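Side-chain contact in ammonium transporter (Kuenenia stuttgartiensis, PDB 6EU6), which probably senses ammonium at the membrane as the transporter-like part of a histidine kinase and passes the signal on to the kinase: residues G33-K38 against I115-G120. Numbering follows the deposited sequence.
Sequences GFSQSK and IAERSG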
ATOM      1  N   GLY A  33      -9.190  13.912  -3.599  1.00 32.86           N
ATOM      2  CA  GLY A  33      -8.348  14.859  -4.293  1.00 32.52           C
ATOM      3  C   GLY A  33      -9.055  15.737  -5.306  1.00 34.03           C
ATOM      4  O   GLY A  33      -8.796  16.950  -5.425  1.00 33.36           O
ATOM      5  N   PHE A  34      -9.923  15.112  -6.092  1.00 35.56           N
ATOM      6  CA  PHE A  34     -10.716  15.801  -7.123  1.00 34.78           C
ATOM      7  C   PHE A  34     -11.858  16.673  -6.514  1.00 32.54           C
ATOM      8  O   PHE A  34     -12.455  17.426  -7.187  1.00 39.78           O
ATOM      9  CB  PHE A  34     -11.330  14.796  -8.113  1.00 35.80           C
ATOM     10  CG  PHE A  34     -10.543  14.605  -9.358  1.00 35.49           C
ATOM     11  CD1 PHE A  34      -9.444  13.745  -9.375  1.00 40.61           C
ATOM     12  CD2 PHE A  34     -10.902  15.241 -10.531  1.00 40.95           C
ATOM     13  CE1 PHE A  34      -8.712  13.546 -10.524  1.00 39.88           C
ATOM     14  CE2 PHE A  34     -10.160  15.046 -11.693  1.00 44.12           C
ATOM     15  CZ  PHE A  34      -9.061  14.191 -11.687  1.00 45.10           C
ATOM     16  N   SER A  35     -12.136  16.528  -5.257  1.00 37.28           N
ATOM     17  CA  SER A  35     -13.267  17.188  -4.655  1.00 47.00           C
ATOM     18  C   SER A  35     -12.863  18.590  -4.150  1.00 40.91           C
ATOM     19  O   SER A  35     -11.689  18.916  -3.961  1.00 35.80           O
ATOM     20  CB  SER A  35     -13.833  16.338  -3.508  1.00 49.65           C
ATOM     21  OG  SER A  35     -13.320  16.653  -2.213  1.00 60.37           O
ATOM     22  N   GLN A  36     -13.874  19.387  -3.914  1.00 35.40           N
ATOM     23  CA  GLN A  36     -13.662  20.642  -3.234  1.00 33.64           C
ATOM     24  C   GLN A  36     -13.390  20.292  -1.824  1.00 35.59           C
ATOM     25  O   GLN A  36     -13.948  19.378  -1.278  1.00 35.44           O
ATOM     26  CB  GLN A  36     -14.887  21.547  -3.372  1.00 32.47           C
ATOM     27  CG  GLN A  36     -15.182  21.956  -4.851  1.00 33.34           C
ATOM     28  CD  GLN A  36     -16.538  22.655  -4.816  1.00 37.77           C
ATOM     29  OE1 GLN A  36     -16.651  23.747  -4.365  1.00 37.90           O
ATOM     30  NE2 GLN A  36     -17.565  21.925  -5.103  1.00 42.67           N
ATOM     31  N   SER A  37     -12.451  20.986  -1.254  1.00 35.26           N
ATOM     32  CA  SER A  37     -12.049  20.800   0.117  1.00 35.49           C
ATOM     33  C   SER A  37     -13.212  20.732   1.137  1.00 35.72           C
ATOM     34  O   SER A  37     -13.218  19.850   2.008  1.00 34.23           O
ATOM     35  CB  SER A  37     -11.000  21.876   0.446  1.00 39.52           C
ATOM     36  OG  SER A  37     -11.170  22.211   1.757  1.00 52.00           O
ATOM     37  N   LYS A  38     -14.273  21.537   0.981  1.00 35.01           N
ATOM     38  CA  LYS A  38     -15.451  21.457   1.868  1.00 31.84           C
ATOM     39  C   LYS A  38     -16.298  20.181   1.855  1.00 31.74           C
ATOM     40  O   LYS A  38     -17.257  20.020   2.678  1.00 34.86           O
ATOM     41  CB  LYS A  38     -16.379  22.640   1.596  1.00 36.74           C
ATOM     42  CG  LYS A  38     -16.989  22.618   0.226  1.00 33.76           C
ATOM     43  CD  LYS A  38     -17.818  23.862  -0.014  1.00 39.42           C
ATOM     44  CE  LYS A  38     -18.423  23.800  -1.374  1.00 45.07           C
ATOM     45  NZ  LYS A  38     -19.251  24.986  -1.600  1.00 47.96           N
ATOM     46  N   ILE A 115     -21.394  11.239  -8.637  1.00 29.96           N
ATOM     47  CA  ILE A 115     -22.434  12.077  -7.962  1.00 28.80           C
ATOM     48  C   ILE A 115     -21.976  12.812  -6.701  1.00 27.66           C
ATOM     49  O   ILE A 115     -22.773  13.341  -5.907  1.00 30.10           O
ATOM     50  CB  ILE A 115     -23.696  11.260  -7.705  1.00 28.09           C
ATOM     51  CG1 ILE A 115     -23.421  10.102  -6.804  1.00 29.58           C
ATOM     52  CG2 ILE A 115     -24.260  10.789  -9.061  1.00 32.55           C
ATOM     53  CD1 ILE A 115     -24.663   9.337  -6.356  1.00 29.85           C
ATOM     54  N   ALA A 116     -20.665  12.899  -6.525  1.00 27.90           N
ATOM     55  CA  ALA A 116     -20.120  13.606  -5.398  1.00 27.52           C
ATOM     56  C   ALA A 116     -20.546  15.083  -5.339  1.00 29.76           C
ATOM     57  O   ALA A 116     -20.824  15.748  -6.383  1.00 29.06           O
ATOM     58  CB  ALA A 116     -18.602  13.530  -5.414  1.00 25.97           C
ATOM     59  N   GLU A 117     -20.533  15.613  -4.109  1.00 28.47           N
ATOM     60  CA  GLU A 117     -20.676  17.079  -3.873  1.00 33.63           C
ATOM     61  C   GLU A 117     -22.116  17.595  -3.814  1.00 30.88           C
ATOM     62  O   GLU A 117     -22.323  18.624  -3.196  1.00 33.75           O
ATOM     63  CB  GLU A 117     -19.828  17.980  -4.849  1.00 29.02           C
ATOM     64  CG  GLU A 117     -18.408  17.436  -5.081  1.00 33.42           C
ATOM     65  CD  GLU A 117     -17.364  18.519  -5.058  1.00 39.78           C
ATOM     66  OE1 GLU A 117     -16.606  18.656  -4.085  1.00 36.17           O
ATOM     67  OE2 GLU A 117     -17.307  19.253  -6.036  1.00 35.18           O
ATOM     68  N   ARG A 118     -23.083  16.853  -4.349  1.00 30.92           N
ATOM     69  CA  ARG A 118     -24.460  17.355  -4.359  1.00 31.13           C
ATOM     70  C   ARG A 118     -25.533  16.300  -4.232  1.00 33.92           C
ATOM     71  O   ARG A 118     -26.687  16.631  -4.001  1.00 35.11           O
ATOM     72  CB  ARG A 118     -24.701  18.266  -5.548  1.00 28.33           C
ATOM     73  CG  ARG A 118     -25.015  17.554  -6.883  1.00 33.78           C
ATOM     74  CD  ARG A 118     -23.818  16.805  -7.462  1.00 29.00           C
ATOM     75  NE  ARG A 118     -24.031  16.430  -8.866  1.00 31.77           N
ATOM     76  CZ  ARG A 118     -23.222  15.718  -9.631  1.00 28.96           C
ATOM     77  NH1 ARG A 118     -22.037  15.330  -9.166  1.00 32.76           N
ATOM     78  NH2 ARG A 118     -23.560  15.409 -10.863  1.00 30.80           N
ATOM     79  N   SER A 119     -25.182  15.035  -4.349  1.00 30.47           N
ATOM     80  CA  SER A 119     -26.095  14.003  -4.024  1.00 32.22           C
ATOM     81  C   SER A 119     -26.148  13.832  -2.523  1.00 30.71           C
ATOM     82  O   SER A 119     -25.140  14.117  -1.792  1.00 30.73           O
ATOM     83  CB  SER A 119     -25.724  12.708  -4.728  1.00 32.80           C
ATOM     84  OG  SER A 119     -24.521  12.169  -4.265  1.00 26.88           O
ATOM     85  N   GLY A 120     -27.292  13.326  -2.036  1.00 32.56           N
ATOM     86  CA  GLY A 120     -27.415  12.953  -0.635  1.00 34.00           C
ATOM     87  C   GLY A 120     -26.955  11.557  -0.376  1.00 36.77           C
ATOM     88  O   GLY A 120     -26.720  10.749  -1.326  1.00 34.65           O
TER
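Ser35 meets Glu117 through its CB, which lies 3.7 Å from Glu117 OE1, just where the chain leaves helix 2-34 for the turn leading to helix 40-67. A small residue probably suits this buried place, since it lets the carboxylate come in close to the backbone that follows; a serine also brings a hydroxyl, whose OG has the carbonyl oxygens of Thr32 and Gln36 within reach.

Gln36 donates both hydrogen bonds that cross the contact and takes hold of the carboxylate twice. Its backbone N gives a hydrogen bond of 2.8 Å to Glu117 OE1, arriving on the syn side with a moderate tilt from the carboxylate plane. Its side-chain NE2 reaches Glu117 OE2, also at 2.8 Å, in a nearly straight bond (174°). The acceptor lies in the plane of the amide, but the donor comes from above the carboxylate plane; the two flat groups stand 75° apart. The reach follows from the torsions: CG stands beside the backbone N (chi1 -63°) and the chain runs extended beyond it, so that the backbone and side-chain donors of one residue serve the two oxygens of one acid. Glu117, on the loop between helices 93-114 and 121-144, bends at chi2 to present them. Within 115-120, Arg118 NH1 bonds Ala116 O at 3.1 Å.

Asn39 ND2 also bonds Glu117 OE1, and Arg188 makes a salt bridge to its OE2, which makes glutamate apt here. A glutamine in its place would probably leave Arg188 without its countercharge and turn an NH2 toward one of these donors. Four groups meet the carboxylate, consistent with an ionised form that Arg188 would help to stabilise, and it joins the loops after helices 2-34 and 93-114 of the ammonium transporter bundle, probably on the cytoplasmic side as in relatives.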